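Local coordinates for protein glycosyltransferase Gtf1 (Streptococcus pneumoniae, PDB 4PQG) that is a bacterial glycosyltransferase of the GT-B fold, with two Rossmann-like domains and an additional extended beta-sheet domain, and binds UDP, at residues A[334-337]-A[338-342]. Numbering follows the deposited sequence.
Sequences ASRL and AKEKH. With UDP (uridine-5'-diphosphate), chain C.
The guanidinium of Arg336 meets two anions at its edge, the carboxylate of Glu340 and the beta-phosphate of UDP, while the CB of Ala338 and the CE of Lys341 approach it obliquely. Toward the phosphate the fit is nearly ideal: NE reaches UDP O2B at 2.9 Å and NH2 reaches UDP O1B at 2.8 Å, both almost straight, a two-pronged grip that fixes the rotation of the group. The bend at chi3 (-71°) helps turn the NE/NH2 edge toward the phosphate. Glu340 makes the salt bridge through OE2 alone, 2.7 Å from Arg336 NH2; its carboxylate stands almost perpendicular to the guanidinium, is met on its anti side, somewhat out of the carboxylate plane, and receives only a weak second bond from NH1. The setting is the loop between strand 330-334 and helix 343-353 in the C-terminal Rossmann-like domain of a GT-B glycosyltransferase, where Arg336 and Lys341 hold the diphosphate of UDP. Here Leu337 centres an inverse gamma turn, Ala338 N bonding weakly to Arg336 O, and a short 3-10 turn at 339-341 then brings Lys341 back beside Arg336. Bent at chi2 (-71°), Lys341 runs its CG past Ser335 OG at 3.5 Å and places NZ 2.8 Å from UDP O1B, the oxygen also held by Arg336 NH2. Glu412 forms a salt bridge with the same NZ, so the ammonium has both a carboxylate and the beta-phosphate as partners, which probably favours its charged form. Alongside the lysine's CG, Ser335 OG donates to Arg336 O at 2.8 Å, from above the carbonyl plane.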
ATOM      1  N   ALA A 334       9.964   2.403 -10.976  1.00 19.75           N
ATOM      2  CA  ALA A 334       8.614   2.029 -10.533  1.00 19.56           C
ATOM      3  C   ALA A 334       8.472   2.383  -9.066  1.00 19.13           C
ATOM      4  O   ALA A 334       9.139   1.799  -8.210  1.00 19.89           O
ATOM      5  CB  ALA A 334       8.340   0.545 -10.776  1.00 18.60           C
ATOM      6  N   SER A 335       7.639   3.383  -8.795  1.00 19.24           N
ATOM      7  CA  SER A 335       7.427   3.870  -7.434  1.00 17.81           C
ATOM      8  C   SER A 335       6.236   4.806  -7.353  1.00 18.07           C
ATOM      9  O   SER A 335       5.757   5.353  -8.371  1.00 18.86           O
ATOM     10  CB  SER A 335       8.682   4.596  -6.911  1.00 17.11           C
ATOM     11  OG  SER A 335       8.844   5.881  -7.502  1.00 18.28           O
ATOM     12  N   ARG A 336       5.751   5.001  -6.135  1.00 18.14           N
ATOM     13  CA  ARG A 336       4.954   6.179  -5.847  1.00 17.36           C
ATOM     14  C   ARG A 336       5.688   7.403  -6.415  1.00 17.96           C
ATOM     15  O   ARG A 336       6.919   7.508  -6.314  1.00 17.79           O
ATOM     16  CB  ARG A 336       4.764   6.357  -4.343  1.00 16.96           C
ATOM     17  CG  ARG A 336       3.981   5.235  -3.657  1.00 17.02           C
ATOM     18  CD  ARG A 336       3.996   5.401  -2.140  1.00 16.42           C
ATOM     19  NE  ARG A 336       5.321   5.108  -1.589  1.00 15.25           N
ATOM     20  CZ  ARG A 336       6.083   5.988  -0.947  1.00 16.38           C
ATOM     21  NH1 ARG A 336       5.669   7.244  -0.771  1.00 15.70           N
ATOM     22  NH2 ARG A 336       7.276   5.616  -0.486  1.00 16.61           N
ATOM     23  N   LEU A 337       4.929   8.320  -7.015  1.00 17.75           N
ATOM     24  CA  LEU A 337       5.505   9.574  -7.498  1.00 18.23           C
ATOM     25  C   LEU A 337       5.546  10.585  -6.358  1.00 18.89           C
ATOM     26  O   LEU A 337       4.732  11.508  -6.270  1.00 19.27           O
ATOM     27  CB  LEU A 337       4.747  10.096  -8.721  1.00 17.75           C
ATOM     28  CG  LEU A 337       4.379   9.067  -9.792  1.00 18.25           C
ATOM     29  CD1 LEU A 337       3.623   9.758 -10.927  1.00 17.56           C
ATOM     30  CD2 LEU A 337       5.583   8.274 -10.334  1.00 17.71           C
ATOM     31  N   ALA A 338       6.524  10.382  -5.486  1.00 19.19           N
ATOM     32  CA  ALA A 338       6.581  11.043  -4.218  1.00 19.91           C
ATOM     33  C   ALA A 338       7.951  11.670  -4.128  1.00 20.51           C
ATOM     34  O   ALA A 338       8.902  11.154  -4.717  1.00 20.31           O
ATOM     35  CB  ALA A 338       6.378  10.025  -3.084  1.00 19.52           C
ATOM     36  N   LYS A 339       8.044  12.778  -3.394  1.00 20.29           N
ATOM     37  CA  LYS A 339       9.293  13.533  -3.261  1.00 22.39           C
ATOM     38  C   LYS A 339      10.481  12.668  -2.870  1.00 21.27           C
ATOM     39  O   LYS A 339      11.529  12.784  -3.492  1.00 20.65           O
ATOM     40  CB  LYS A 339       9.136  14.670  -2.244  1.00 23.13           C
ATOM     41  CG  LYS A 339       8.258  15.793  -2.732  1.00 26.43           C
ATOM     42  CD  LYS A 339       8.200  16.939  -1.727  1.00 29.38           C
ATOM     43  CE  LYS A 339       7.484  18.144  -2.326  1.00 30.51           C
ATOM     44  NZ  LYS A 339       6.264  17.746  -3.078  1.00 30.10           N
ATOM     45  N   GLU A 340      10.304  11.791  -1.870  1.00 21.54           N
ATOM     46  CA  GLU A 340      11.395  10.937  -1.355  1.00 22.12           C
ATOM     47  C   GLU A 340      11.989   9.955  -2.389  1.00 20.68           C
ATOM     48  O   GLU A 340      13.058   9.361  -2.152  1.00 19.67           O
ATOM     49  CB  GLU A 340      10.961  10.180  -0.077  1.00 24.65           C
ATOM     50  CG  GLU A 340       9.924   9.073  -0.330  1.00 28.26           C
ATOM     51  CD  GLU A 340       9.301   8.501   0.943  1.00 33.32           C
ATOM     52  OE1 GLU A 340       9.790   8.796   2.066  1.00 35.40           O
ATOM     53  OE2 GLU A 340       8.312   7.739   0.826  1.00 35.03           O
ATOM     54  N   LYS A 341      11.306   9.783  -3.522  1.00 18.70           N
ATOM     55  CA  LYS A 341      11.820   8.936  -4.619  1.00 19.28           C
ATOM     56  C   LYS A 341      12.640   9.749  -5.644  1.00 19.39           C
ATOM     57  O   LYS A 341      13.359   9.175  -6.458  1.00 18.53           O
ATOM     58  CB  LYS A 341      10.669   8.205  -5.344  1.00 18.47           C
ATOM     59  CG  LYS A 341       9.801   7.306  -4.448  1.00 19.27           C
ATOM     60  CD  LYS A 341      10.537   6.033  -3.984  1.00 17.77           C
ATOM     61  CE  LYS A 341       9.685   5.219  -3.017  1.00 18.63           C
ATOM     62  NZ  LYS A 341      10.129   3.797  -2.868  1.00 18.69           N
ATOM     63  N   HIS A 342      12.502  11.079  -5.602  1.00 19.51           N
ATOM     64  CA  HIS A 342      13.286  12.012  -6.434  1.00 19.79           C
ATOM     65  C   HIS A 342      13.357  11.630  -7.879  1.00 20.14           C
ATOM     66  O   HIS A 342      14.432  11.713  -8.500  1.00 21.89           O
ATOM     67  CB  HIS A 342      14.711  12.162  -5.900  1.00 19.82           C
ATOM     68  CG  HIS A 342      14.778  12.482  -4.436  1.00 19.79           C
ATOM     69  ND1 HIS A 342      14.634  13.739  -3.961  1.00 20.66           N
ATOM     70  CD2 HIS A 342      14.973  11.659  -3.332  1.00 20.28           C
ATOM     71  CE1 HIS A 342      14.739  13.720  -2.615  1.00 19.87           C
ATOM     72  NE2 HIS A 342      14.953  12.445  -2.232  1.00 20.68           N
TER
HETATM   73  N1  UDP C 601       3.926  -0.940  -7.819  1.00 17.74           N
HETATM   74  C2  UDP C 601       2.985  -1.402  -8.764  1.00 17.57           C
HETATM   75  N3  UDP C 601       2.788  -0.704  -9.873  1.00 18.40           N
HETATM   76  C4  UDP C 601       3.443   0.436 -10.136  1.00 18.43           C
HETATM   77  C5  UDP C 601       4.378   0.932  -9.223  1.00 17.87           C
HETATM   78  C6  UDP C 601       4.606   0.202  -8.050  1.00 17.48           C
HETATM   79  O2  UDP C 601       2.343  -2.467  -8.579  1.00 16.97           O
HETATM   80  O4  UDP C 601       3.199   1.032 -11.209  1.00 18.20           O
HETATM   81  C1' UDP C 601       4.152  -1.758  -6.617  1.00 18.24           C
HETATM   82  C2' UDP C 601       5.495  -2.472  -6.758  1.00 18.78           C
HETATM   83  O2' UDP C 601       5.422  -3.716  -7.482  1.00 19.01           O
HETATM   84  C3' UDP C 601       5.964  -2.684  -5.330  1.00 19.22           C
HETATM   85  C4' UDP C 601       5.260  -1.581  -4.545  1.00 19.34           C
HETATM   86  O4' UDP C 601       4.304  -0.977  -5.432  1.00 18.83           O
HETATM   87  O3' UDP C 601       5.534  -3.960  -4.839  1.00 19.93           O
HETATM   88  C5' UDP C 601       6.217  -0.489  -4.071  1.00 18.70           C
HETATM   89  O5' UDP C 601       7.011  -1.014  -3.021  1.00 18.89           O
HETATM   90  PA  UDP C 601       8.453  -0.403  -2.673  1.00 18.46           P
HETATM   91  O1A UDP C 601       9.026  -1.158  -1.504  1.00 17.49           O
HETATM   92  O2A UDP C 601       9.233  -0.372  -3.966  1.00 18.26           O
HETATM   93  O3A UDP C 601       8.246   1.174  -2.398  1.00 17.31           O
HETATM   94  PB  UDP C 601       7.400   1.951  -1.270  1.00 17.10           P
HETATM   95  O1B UDP C 601       8.312   3.081  -0.851  1.00 16.37           O
HETATM   96  O2B UDP C 601       6.127   2.391  -1.976  1.00 16.25           O
HETATM   97  O3B UDP C 601       7.192   0.964  -0.137  1.00 16.83           O
HETATM   98  O   HOH W   1       9.078   1.889  -5.305  1.00 17.54           O